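Local structure of dihydroxyacetone kinase (Citrobacter freundii, 1UN8) at residues V41-L46 with F165-Y170; V158-G163 with L318-E323; Q463-F466 with A470-G473; L485-A490 with L495-D500. The protein phosphorylates dihydroxyacetone with ATP to give dihydroxyacetone phosphate, a step of glycerol fermentation, and works as a homodimer that uses magnesium or calcium. All blocks are in the same frame, centred on the assembly; numbering follows the deposited sequence.

Contact 1. Residues V41-L46 with F165-Y170; sequences VVRRDL and FAERGY
The guanidinium of Arg43 and the carboxylate of Glu167 meet edge to edge, with their planes 30° apart. OE1 of Glu167 lies near the guanidinium plane, at the edge formed by NH1 and NH2. CB of Asp45 lies in the same plane, at an edge of the group. In 165-170 the rings of Phe165 and Tyr170 pack on each other. Phe165 CD1 lies over the centre of one face of the Tyr170 ring, while Tyr170 CG sits at the edge of Phe165.

The salt bridge is end-on and converges on a single oxygen. Arg43 NH1 donates to Glu167 OE1 at 2.7 Å. Arg43 NH2 donates to the same Glu167 OE1 at 2.8 Å. Both bonds are bent, the first to 143° at the hydrogen, because two N-H groups of one guanidinium share one acceptor. NH1 meets OE1 nearly along the C-O bond, and NH2 comes on the syn side, somewhat out of the carboxylate plane.

Arg43 ends strand 40-43 of the mixed sheet in the DhaK part of the chain. Glu167 stands in the last turn of helix 155-167, so the bridge ties a sheet strand to a helix end. A Schellman motif closes this helix. Tyr170 N reaches Phe165 O at 3.2 Å, Gly169 N reaches Ala166 O, and Gly169 has positive phi.

Arg43 is extended to CD and then turns at chi3 (-69°), which presents its NH1 and NH2 end to Glu167. The two side chains approach from opposite directions. Glu167 OE1 also takes a weak bond from Gly72 N. The backbone of Arg43 pairs with Thr75 of the same chain.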
loop_
_atom_site.group_PDB
_atom_site.type_symbol
_atom_site.label_atom_id
_atom_site.label_comp_id
_atom_site.label_asym_id
_atom_site.label_seq_id
_atom_site.Cartn_x
_atom_site.Cartn_y
_atom_site.Cartn_z
ATOM N N VAL A 41 0.706 -23.210 -0.830
ATOM C CA VAL A 41 2.008 -22.760 -0.382
ATOM C C VAL A 41 2.139 -23.342 0.996
ATOM O O VAL A 41 1.200 -23.291 1.787
ATOM C CB VAL A 41 2.111 -21.243 -0.267
ATOM C CG1 VAL A 41 3.422 -20.865 0.428
ATOM C CG2 VAL A 41 2.057 -20.624 -1.647
ATOM N N VAL A 42 3.299 -23.908 1.283
ATOM C CA VAL A 42 3.517 -24.521 2.578
ATOM C C VAL A 42 4.863 -24.113 3.142
ATOM O O VAL A 42 5.735 -23.666 2.404
ATOM C CB VAL A 42 3.462 -26.053 2.468
ATOM C CG1 VAL A 42 4.778 -26.587 1.917
ATOM C CG2 VAL A 42 3.147 -26.642 3.817
ATOM N N ARG A 43 5.027 -24.262 4.447
ATOM C CA ARG A 43 6.280 -23.902 5.088
ATOM C C ARG A 43 7.296 -25.030 4.981
ATOM O O ARG A 43 6.927 -26.202 4.930
ATOM C CB ARG A 43 6.036 -23.559 6.551
ATOM C CG ARG A 43 5.244 -24.596 7.291
ATOM C CD ARG A 43 4.803 -24.086 8.652
ATOM N NE ARG A 43 5.920 -23.922 9.580
ATOM C CZ ARG A 43 5.783 -23.652 10.876
ATOM N NH1 ARG A 43 4.566 -23.511 11.400
ATOM N NH2 ARG A 43 6.858 -23.531 11.651
ATOM N N ARG A 44 8.574 -24.662 4.930
ATOM C CA ARG A 44 9.658 -25.633 4.833
ATOM C C ARG A 44 9.997 -26.172 6.226
ATOM O O ARG A 44 10.710 -27.161 6.371
ATOM C CB ARG A 44 10.872 -24.969 4.178
ATOM C CG ARG A 44 10.646 -24.657 2.708
ATOM C CD ARG A 44 11.141 -23.275 2.343
ATOM N NE ARG A 44 12.597 -23.174 2.373
ATOM C CZ ARG A 44 13.405 -23.783 1.511
ATOM N NH1 ARG A 44 12.898 -24.541 0.547
ATOM N NH2 ARG A 44 14.717 -23.633 1.613
ATOM N N ASP A 45 9.453 -25.511 7.242
ATOM C CA ASP A 45 9.639 -25.896 8.640
ATOM C C ASP A 45 8.649 -26.971 9.025
ATOM O O ASP A 45 8.287 -27.074 10.192
ATOM C CB ASP A 45 9.372 -24.709 9.568
ATOM C CG ASP A 45 10.424 -23.647 9.473
ATOM O OD1 ASP A 45 10.708 -23.206 8.335
ATOM O OD2 ASP A 45 10.959 -23.255 10.538
ATOM N N LEU A 46 8.192 -27.767 8.069
ATOM C CA LEU A 46 7.206 -28.785 8.399
ATOM C C LEU A 46 7.532 -29.690 9.582
ATOM O O LEU A 46 8.418 -30.542 9.504
ATOM C CB LEU A 46 6.907 -29.655 7.186
ATOM C CG LEU A 46 5.543 -29.368 6.559
ATOM C CD1 LEU A 46 5.146 -30.532 5.664
ATOM C CD2 LEU A 46 4.503 -29.180 7.659
ATOM N N PHE A 165 -0.400 -21.606 20.177
ATOM C CA PHE A 165 -0.622 -22.899 20.795
ATOM C C PHE A 165 -0.154 -24.083 19.958
ATOM O O PHE A 165 0.456 -25.008 20.488
ATOM C CB PHE A 165 -2.101 -23.040 21.161
ATOM C CG PHE A 165 -2.539 -22.096 22.251
ATOM C CD1 PHE A 165 -2.210 -22.346 23.581
ATOM C CD2 PHE A 165 -3.221 -20.922 21.945
ATOM C CE1 PHE A 165 -2.550 -21.436 24.594
ATOM C CE2 PHE A 165 -3.564 -20.003 22.946
ATOM C CZ PHE A 165 -3.226 -20.263 24.274
ATOM N N ALA A 166 -0.417 -24.060 18.656
ATOM C CA ALA A 166 -0.004 -25.160 17.790
ATOM C C ALA A 166 1.508 -25.389 17.795
ATOM O O ALA A 166 1.958 -26.535 17.853
ATOM C CB ALA A 166 -0.489 -24.923 16.365
ATOM N N GLU A 167 2.286 -24.308 17.729
ATOM C CA GLU A 167 3.745 -24.420 17.723
ATOM C C GLU A 167 4.273 -25.000 19.020
ATOM O O GLU A 167 5.271 -25.715 19.029
ATOM C CB GLU A 167 4.398 -23.052 17.486
ATOM C CG GLU A 167 4.397 -22.618 16.030
ATOM C CD GLU A 167 5.433 -23.351 15.194
ATOM O OE1 GLU A 167 5.287 -23.381 13.948
ATOM O OE2 GLU A 167 6.401 -23.882 15.787
ATOM N N ARG A 168 3.584 -24.688 20.111
ATOM C CA ARG A 168 3.974 -25.150 21.429
ATOM C C ARG A 168 3.415 -26.520 21.794
ATOM O O ARG A 168 3.229 -26.834 22.963
ATOM C CB ARG A 168 3.581 -24.094 22.460
ATOM C CG ARG A 168 4.355 -22.814 22.232
ATOM C CD ARG A 168 3.932 -21.652 23.105
ATOM N NE ARG A 168 4.854 -20.534 22.914
ATOM C CZ ARG A 168 5.032 -19.893 21.759
ATOM N NH1 ARG A 168 4.341 -20.245 20.678
ATOM N NH2 ARG A 168 5.926 -18.912 21.680
ATOM N N GLY A 169 3.148 -27.324 20.770
ATOM C CA GLY A 169 2.659 -28.672 20.967
ATOM C C GLY A 169 1.320 -28.939 21.628
ATOM O O GLY A 169 1.027 -30.100 21.939
ATOM N N TYR A 170 0.500 -27.918 21.862
ATOM C CA TYR A 170 -0.797 -28.181 22.474
ATOM C C TYR A 170 -1.634 -29.026 21.517
ATOM O O TYR A 170 -1.384 -29.044 20.317
ATOM C CB TYR A 170 -1.523 -26.885 22.794
ATOM C CG TYR A 170 -0.913 -26.093 23.927
ATOM C CD1 TYR A 170 0.215 -25.303 23.720
ATOM C CD2 TYR A 170 -1.493 -26.108 25.203
ATOM C CE1 TYR A 170 0.755 -24.531 24.756
ATOM C CE2 TYR A 170 -0.971 -25.349 26.248
ATOM C CZ TYR A 170 0.155 -24.556 26.022
ATOM O OH TYR A 170 0.667 -23.776 27.047
#

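Contact 2. Residues V158-G163 with L318-E323; sequences VHKIAG and LLTEVE
Lys160 reaches from helix 155-167 to the end of helix 314-319, and every close atomic contact between the segments involves it. The tight part surrounds its ammonium group. Lys160 NZ donates to Thr320 O at 2.8 Å, with the donor tilted 21° from the carbonyl plane. A weak bond runs from Lys160 NZ to Leu318 O at 3.3 Å. Thr320 OG1 lies 2.9 Å from Lys160 NZ. The backbone oxygen of Ala317 accepts from both Lys160 NZ and Thr320 OG1. The amine therefore sits among carbonyl oxygens at the C-terminal end of a helix, which would be expected to favour its positive charge. Trp327 adds a cation-pi contact.

The alkyl part of the lysine is also closely packed. CG of Lys160 is anti to the backbone N (chi1 -162°), which starts the chain out toward 318-323. Bends at chi2 and chi4 then fold it round. Val322 CG1 packs on Lys160 CE at 3.5 Å. Leu318 CD2 touches Lys160 CG at 4.0 Å, although the first bond of the Leu318 side chain points away.

Glu321, exposed and pointing away, marks the solvent side. Thr320 and Val322 lie at the border with it. Ile161 is buried but loosely placed here: its CG1 stays 5.0 Å from Leu318 CD2.

Behind the lysine, helix 155-167 lies against the sheet of the DhaK part of the chain. Val158 and Ala162 pack on strand 104-109, and Ala162 also meets strand 52-59. Ile161 turns to helix 172-184, so the helix is held between sheet, neighbouring helix and the end of 314-319.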
loop_
_atom_site.group_PDB
_atom_site.type_symbol
_atom_site.label_atom_id
_atom_site.label_comp_id
_atom_site.label_asym_id
_atom_site.label_seq_id
_atom_site.Cartn_x
_atom_site.Cartn_y
_atom_site.Cartn_z
ATOM N N VAL A 158 -6.700 -14.302 14.511
ATOM C CA VAL A 158 -7.074 -15.647 14.911
ATOM C C VAL A 158 -5.923 -16.585 14.554
ATOM O O VAL A 158 -5.591 -17.491 15.320
ATOM C CB VAL A 158 -8.377 -16.100 14.213
ATOM C CG1 VAL A 158 -8.664 -17.556 14.526
ATOM C CG2 VAL A 158 -9.539 -15.241 14.695
ATOM N N HIS A 159 -5.301 -16.363 13.399
ATOM C CA HIS A 159 -4.173 -17.199 12.995
ATOM C C HIS A 159 -3.088 -17.095 14.070
ATOM O O HIS A 159 -2.499 -18.088 14.474
ATOM C CB HIS A 159 -3.569 -16.729 11.661
ATOM C CG HIS A 159 -4.416 -17.016 10.459
ATOM N ND1 HIS A 159 -5.514 -17.850 10.501
ATOM C CD2 HIS A 159 -4.278 -16.640 9.165
ATOM C CE1 HIS A 159 -6.013 -17.976 9.282
ATOM N NE2 HIS A 159 -5.279 -17.255 8.454
ATOM N N LYS A 160 -2.846 -15.872 14.524
ATOM C CA LYS A 160 -1.821 -15.592 15.521
ATOM C C LYS A 160 -1.981 -16.416 16.792
ATOM O O LYS A 160 -1.026 -17.014 17.286
ATOM C CB LYS A 160 -1.841 -14.103 15.880
ATOM C CG LYS A 160 -0.575 -13.606 16.567
ATOM C CD LYS A 160 0.654 -13.882 15.698
ATOM C CE LYS A 160 1.921 -13.330 16.335
ATOM N NZ LYS A 160 2.240 -13.981 17.638
ATOM N N ILE A 161 -3.193 -16.423 17.332
ATOM C CA ILE A 161 -3.478 -17.172 18.546
ATOM C C ILE A 161 -3.399 -18.676 18.296
ATOM O O ILE A 161 -2.784 -19.412 19.074
ATOM C CB ILE A 161 -4.868 -16.781 19.095
ATOM C CG1 ILE A 161 -4.732 -15.509 19.938
ATOM C CG2 ILE A 161 -5.479 -17.933 19.867
ATOM C CD1 ILE A 161 -4.405 -15.786 21.390
ATOM N N ALA A 162 -4.016 -19.133 17.213
ATOM C CA ALA A 162 -3.978 -20.543 16.887
ATOM C C ALA A 162 -2.524 -20.994 16.745
ATOM O O ALA A 162 -2.128 -22.044 17.260
ATOM C CB ALA A 162 -4.731 -20.792 15.591
ATOM N N GLY A 163 -1.734 -20.187 16.044
ATOM C CA GLY A 163 -0.341 -20.516 15.823
ATOM C C GLY A 163 0.459 -20.643 17.103
ATOM O O GLY A 163 1.295 -21.538 17.235
ATOM N N LEU A 318 -0.405 -12.699 21.133
ATOM C CA LEU A 318 -0.236 -11.673 20.121
ATOM C C LEU A 318 1.202 -11.192 20.065
ATOM O O LEU A 318 1.776 -11.046 18.989
ATOM C CB LEU A 318 -1.135 -10.473 20.402
ATOM C CG LEU A 318 -2.622 -10.560 20.068
ATOM C CD1 LEU A 318 -3.248 -9.177 20.259
ATOM C CD2 LEU A 318 -2.809 -11.036 18.633
ATOM N N LEU A 319 1.781 -10.966 21.234
ATOM C CA LEU A 319 3.137 -10.452 21.336
ATOM C C LEU A 319 4.290 -11.399 21.053
ATOM O O LEU A 319 5.434 -10.970 21.008
ATOM C CB LEU A 319 3.316 -9.831 22.709
ATOM C CG LEU A 319 2.248 -8.773 23.005
ATOM C CD1 LEU A 319 2.305 -8.409 24.462
ATOM C CD2 LEU A 319 2.460 -7.541 22.133
ATOM N N THR A 320 4.007 -12.675 20.851
ATOM C CA THR A 320 5.079 -13.623 20.584
ATOM C C THR A 320 5.618 -13.443 19.185
ATOM O O THR A 320 4.857 -13.240 18.248
ATOM C CB THR A 320 4.601 -15.068 20.738
ATOM O OG1 THR A 320 3.549 -15.329 19.801
ATOM C CG2 THR A 320 4.078 -15.308 22.145
ATOM N N GLU A 321 6.934 -13.510 19.036
ATOM C CA GLU A 321 7.522 -13.363 17.714
ATOM C C GLU A 321 7.178 -14.594 16.894
ATOM O O GLU A 321 7.056 -15.695 17.433
ATOM C CB GLU A 321 9.045 -13.240 17.804
ATOM C CG GLU A 321 9.542 -12.120 18.698
ATOM C CD GLU A 321 11.064 -12.013 18.701
ATOM O OE1 GLU A 321 11.744 -13.037 18.952
ATOM O OE2 GLU A 321 11.581 -10.900 18.456
ATOM N N VAL A 322 7.007 -14.402 15.591
ATOM C CA VAL A 322 6.722 -15.513 14.684
ATOM C C VAL A 322 7.653 -15.334 13.492
ATOM O O VAL A 322 8.417 -14.370 13.454
ATOM C CB VAL A 322 5.244 -15.504 14.217
ATOM C CG1 VAL A 322 4.325 -15.644 15.422
ATOM C CG2 VAL A 322 4.933 -14.211 13.460
ATOM N N GLU A 323 7.610 -16.251 12.533
ATOM C CA GLU A 323 8.467 -16.127 11.359
ATOM C C GLU A 323 7.643 -16.154 10.085
ATOM O O GLU A 323 7.492 -17.202 9.453
ATOM C CB GLU A 323 9.483 -17.258 11.309
ATOM C CG GLU A 323 10.209 -17.470 12.604
ATOM C CD GLU A 323 11.346 -18.445 12.462
ATOM O OE1 GLU A 323 11.237 -19.369 11.615
ATOM O OE2 GLU A 323 12.341 -18.283 13.205
#

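Contact 3. Residues Q463-F466 with A470-G473; sequences QMKF and ADEG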
loop_
_atom_site.group_PDB
_atom_site.type_symbol
_atom_site.label_atom_id
_atom_site.label_comp_id
_atom_site.label_asym_id
_atom_site.label_seq_id
_atom_site.Cartn_x
_atom_site.Cartn_y
_atom_site.Cartn_z
ATOM N N GLN A 463 26.978 30.340 -6.607
ATOM C CA GLN A 463 25.995 29.716 -5.737
ATOM C C GLN A 463 24.615 29.782 -6.381
ATOM O O GLN A 463 23.825 28.843 -6.290
ATOM C CB GLN A 463 25.997 30.404 -4.368
ATOM C CG GLN A 463 27.292 30.176 -3.608
ATOM C CD GLN A 463 27.634 28.695 -3.510
ATOM O OE1 GLN A 463 28.477 28.193 -4.255
ATOM N NE2 GLN A 463 26.996 27.994 -2.569
ATOM N N MET A 464 24.329 30.890 -7.047
ATOM C CA MET A 464 23.046 31.033 -7.700
ATOM C C MET A 464 22.917 29.927 -8.757
ATOM O O MET A 464 21.849 29.337 -8.938
ATOM C CB MET A 464 22.946 32.420 -8.329
ATOM C CG MET A 464 21.603 32.738 -8.939
ATOM S SD MET A 464 21.331 34.516 -9.008
ATOM C CE MET A 464 22.613 34.996 -10.146
ATOM N N LYS A 465 24.021 29.621 -9.430
ATOM C CA LYS A 465 24.006 28.587 -10.467
ATOM C C LYS A 465 23.859 27.185 -9.896
ATOM O O LYS A 465 23.137 26.355 -10.444
ATOM C CB LYS A 465 25.282 28.658 -11.315
ATOM C CG LYS A 465 25.413 29.952 -12.107
ATOM C CD LYS A 465 26.773 30.082 -12.780
ATOM C CE LYS A 465 26.993 28.983 -13.801
ATOM N NZ LYS A 465 28.235 29.230 -14.584
ATOM N N PHE A 466 24.542 26.923 -8.789
ATOM C CA PHE A 466 24.488 25.612 -8.167
ATOM C C PHE A 466 23.068 25.221 -7.760
ATOM O O PHE A 466 22.594 24.139 -8.092
ATOM C CB PHE A 466 25.388 25.570 -6.930
ATOM C CG PHE A 466 25.404 24.231 -6.263
ATOM C CD1 PHE A 466 26.200 23.200 -6.766
ATOM C CD2 PHE A 466 24.560 23.971 -5.183
ATOM C CE1 PHE A 466 26.155 21.924 -6.206
ATOM C CE2 PHE A 466 24.504 22.699 -4.612
ATOM C CZ PHE A 466 25.308 21.671 -5.129
ATOM N N ALA A 470 20.695 26.771 -13.460
ATOM C CA ALA A 470 20.849 27.392 -14.775
ATOM C C ALA A 470 22.301 27.568 -15.192
ATOM O O ALA A 470 23.202 27.660 -14.356
ATOM C CB ALA A 470 20.139 28.734 -14.803
ATOM N N ASP A 471 22.511 27.604 -16.504
ATOM C CA ASP A 471 23.836 27.784 -17.092
ATOM C C ASP A 471 23.781 28.878 -18.136
ATOM O O ASP A 471 22.698 29.336 -18.520
ATOM C CB ASP A 471 24.318 26.497 -17.764
ATOM C CG ASP A 471 25.339 25.759 -16.933
ATOM O OD1 ASP A 471 26.378 26.384 -16.598
ATOM O OD2 ASP A 471 25.105 24.563 -16.619
ATOM N N GLU A 472 24.949 29.304 -18.596
ATOM C CA GLU A 472 24.981 30.336 -19.615
ATOM C C GLU A 472 24.329 29.747 -20.856
ATOM O O GLU A 472 24.720 28.676 -21.330
ATOM C CB GLU A 472 26.416 30.769 -19.906
ATOM C CG GLU A 472 26.617 32.253 -19.681
ATOM C CD GLU A 472 28.038 32.712 -19.916
ATOM O OE1 GLU A 472 28.966 32.085 -19.356
ATOM O OE2 GLU A 472 28.221 33.711 -20.648
ATOM N N GLY A 473 23.316 30.440 -21.360
ATOM C CA GLY A 473 22.611 29.965 -22.527
ATOM C C GLY A 473 21.200 29.514 -22.206
ATOM O O GLY A 473 20.419 29.267 -23.125
HETATM O O HOH W 1 20.661 29.127 -11.804
#
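Ala470 N and Met464 O are joined through one water. Ala470 N donates to the water at 2.9 Å, and the water donates to Met464 O at 3.1 Å. Met464 O belongs to the final turns of helix 453-468, so the water links the helix to the chain that leaves it.

Beside this bridge, Lys465 lies along the loop. Its CB is 3.8 Å from Ala470 O, a van der Waals contact. Further out the lysine bends at chi3 (63°) and crosses the side chain of Asp471 at about a right angle. Lys465 NZ and Asp471 OD1 form a long salt bridge of 4.0 Å. Each end has a stronger partner elsewhere. Lys465 NZ bonds to Gln482 OE1, and Asp471 OD2 makes a salt bridge with Lys147 of the second subunit.

The loop borders the ATP site. The side chain of Ala470 is about 4 Å from that of Thr476, an ATP-binding residue, and Gly468, another, ends the helix just before the loop. On the helix side, Met464 packs between helix 430-448 and helix 478-490. The loop 470-473 runs from helix 453-468 toward helix 478-490.

Contact 4. Residues L485-A490 with L495-D500; sequences LTSLLA and LQAAFD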
loop_
_atom_site.group_PDB
_atom_site.type_symbol
_atom_site.label_atom_id
_atom_site.label_comp_id
_atom_site.label_asym_id
_atom_site.label_seq_id
_atom_site.Cartn_x
_atom_site.Cartn_y
_atom_site.Cartn_z
ATOM N N LEU A 485 30.615 39.800 -14.855
ATOM C CA LEU A 485 31.479 39.501 -13.720
ATOM C C LEU A 485 32.832 38.990 -14.181
ATOM O O LEU A 485 33.847 39.184 -13.504
ATOM C CB LEU A 485 30.816 38.495 -12.776
ATOM C CG LEU A 485 29.591 39.066 -12.050
ATOM C CD1 LEU A 485 29.105 38.087 -11.009
ATOM C CD2 LEU A 485 29.947 40.395 -11.396
ATOM N N THR A 486 32.854 38.348 -15.339
ATOM C CA THR A 486 34.112 37.855 -15.864
ATOM C C THR A 486 34.885 39.055 -16.409
ATOM O O THR A 486 36.092 39.176 -16.192
ATOM C CB THR A 486 33.887 36.830 -16.974
ATOM O OG1 THR A 486 33.226 35.685 -16.424
ATOM C CG2 THR A 486 35.204 36.392 -17.571
ATOM N N SER A 487 34.186 39.951 -17.100
ATOM C CA SER A 487 34.834 41.136 -17.641
ATOM C C SER A 487 35.532 41.905 -16.514
ATOM O O SER A 487 36.706 42.266 -16.629
ATOM C CB SER A 487 33.808 42.038 -18.319
ATOM O OG SER A 487 34.421 43.195 -18.853
ATOM N N LEU A 488 34.805 42.133 -15.424
ATOM C CA LEU A 488 35.332 42.859 -14.280
ATOM C C LEU A 488 36.489 42.143 -13.593
ATOM O O LEU A 488 37.368 42.781 -13.026
ATOM C CB LEU A 488 34.210 43.118 -13.274
ATOM C CG LEU A 488 33.143 44.108 -13.746
ATOM C CD1 LEU A 488 31.963 44.119 -12.793
ATOM C CD2 LEU A 488 33.757 45.490 -13.845
ATOM N N LEU A 489 36.492 40.819 -13.649
ATOM C CA LEU A 489 37.546 40.038 -13.016
ATOM C C LEU A 489 38.889 40.282 -13.700
ATOM O O LEU A 489 39.948 40.107 -13.095
ATOM C CB LEU A 489 37.194 38.552 -13.071
ATOM C CG LEU A 489 37.765 37.662 -11.963
ATOM C CD1 LEU A 489 37.399 38.237 -10.601
ATOM C CD2 LEU A 489 37.223 36.245 -12.117
ATOM N N ALA A 490 38.840 40.684 -14.965
ATOM C CA ALA A 490 40.050 40.970 -15.726
ATOM C C ALA A 490 40.330 42.473 -15.708
ATOM O O ALA A 490 41.480 42.902 -15.633
ATOM C CB ALA A 490 39.894 40.483 -17.156
ATOM N N LEU A 495 34.112 49.614 -16.233
ATOM C CA LEU A 495 32.674 49.398 -16.223
ATOM C C LEU A 495 32.056 49.347 -17.611
ATOM O O LEU A 495 31.030 48.703 -17.808
ATOM C CB LEU A 495 31.991 50.475 -15.381
ATOM C CG LEU A 495 32.226 50.302 -13.878
ATOM C CD1 LEU A 495 31.795 51.552 -13.124
ATOM C CD2 LEU A 495 31.455 49.077 -13.393
ATOM N N GLN A 496 32.678 50.016 -18.574
ATOM C CA GLN A 496 32.162 50.014 -19.937
ATOM C C GLN A 496 32.263 48.615 -20.521
ATOM O O GLN A 496 31.357 48.144 -21.206
ATOM C CB GLN A 496 32.954 50.994 -20.803
ATOM C CG GLN A 496 32.572 51.004 -22.282
ATOM C CD GLN A 496 31.107 51.367 -22.525
ATOM O OE1 GLN A 496 30.420 50.736 -23.343
ATOM N NE2 GLN A 496 30.616 52.380 -21.800
ATOM N N ALA A 497 33.377 47.949 -20.242
ATOM C CA ALA A 497 33.603 46.602 -20.744
ATOM C C ALA A 497 32.582 45.637 -20.151
ATOM O O ALA A 497 32.014 44.812 -20.861
ATOM C CB ALA A 497 35.019 46.145 -20.396
ATOM N N ALA A 498 32.363 45.746 -18.844
ATOM C CA ALA A 498 31.419 44.896 -18.141
ATOM C C ALA A 498 30.033 45.010 -18.770
ATOM O O ALA A 498 29.373 44.006 -19.049
ATOM C CB ALA A 498 31.364 45.297 -16.665
ATOM N N PHE A 499 29.593 46.243 -18.988
ATOM C CA PHE A 499 28.296 46.479 -19.589
ATOM C C PHE A 499 28.223 45.834 -20.959
ATOM O O PHE A 499 27.290 45.089 -21.257
ATOM C CB PHE A 499 28.035 47.969 -19.724
ATOM C CG PHE A 499 27.010 48.302 -20.755
ATOM C CD1 PHE A 499 25.723 47.791 -20.663
ATOM C CD2 PHE A 499 27.338 49.113 -21.835
ATOM C CE1 PHE A 499 24.775 48.081 -21.636
ATOM C CE2 PHE A 499 26.396 49.412 -22.809
ATOM C CZ PHE A 499 25.111 48.894 -22.710
ATOM N N ASP A 500 29.206 46.134 -21.794
ATOM C CA ASP A 500 29.240 45.576 -23.128
ATOM C C ASP A 500 29.115 44.058 -23.107
ATOM O O ASP A 500 28.431 43.466 -23.933
ATOM C CB ASP A 500 30.535 45.954 -23.833
ATOM C CG ASP A 500 30.415 45.828 -25.337
ATOM O OD1 ASP A 500 29.674 46.652 -25.940
ATOM O OD2 ASP A 500 31.035 44.899 -25.907
#
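Ser487 and Ala498 face each other where helix 485-490 and helix 495-500 come close. Their CA atoms are 5.1 Å apart, the nearest such pair between the segments. The helices run nearly antiparallel, at 155°, and their axes approach to 8.1 Å. The small side chains of Ser487, Ala497 and Ala498 are consistent with so close an approach.

The first bond of the Ser487 side chain points toward the other helix. With chi1 at -180°, OG is turned directly away from the backbone N and ends over the backbone between Ala497 and Ala498. Ser487 OG is 3.4 Å from Ala497 CB. It also comes 3.3 Å from Ala498 N, but the angle is too poor for a hydrogen bond. Its CB rests against Ala498 CA at 3.7 Å. Across this contact the hydroxyl makes van der Waals contact.

Leu488 sets off to the side, yet its branched end turns back to the partner helix. The methyl of Ala498 fits against this branch, with Leu488 CG 3.6 Å from Ala498 CB. CD1 and CD2 of Leu488 both lie near the same methyl. Leu495, one turn before Ala498 on the same helix, brings up its own branch from a first bond that points away. Leu488 CD2 and Leu495 CD2 meet at 4.3 Å.

Phe543 of helix 534-547 covers both Leu488 and Ala498. Val454 of helix 453-468 also packs on Leu488, so neighbouring helices continue the apolar layer. Leu495 comes close to the bound phospholipid. Two successive helices joined by a short loop make an antiparallel alpha-hairpin, here part of the eight-helix barrel that encloses the lipid in the C-terminal domain.

How the contacts relate
The four contacts fall into two distant pairs. Contacts 1 and 2 lie in the DhaK part, with centres about 11 Å apart, and share helix 155-167. Their segments alternate along the chain. The shared helix is bonded to strand 40-43 in one and to the end of helix 314-319 in the other. Contacts 3 and 4 follow in the DhaL part, with centres about 18 Å apart, on the successive barrel helices 453-468, 478-490 and 495-511. Contacts 1 and 4 have centres about 81 Å apart. Contacts 1 and 3 both touch the second subunit. In contact 3, DhaL residues meet DhaK residues of that subunit, consistent with dimerisation bringing the two domains together.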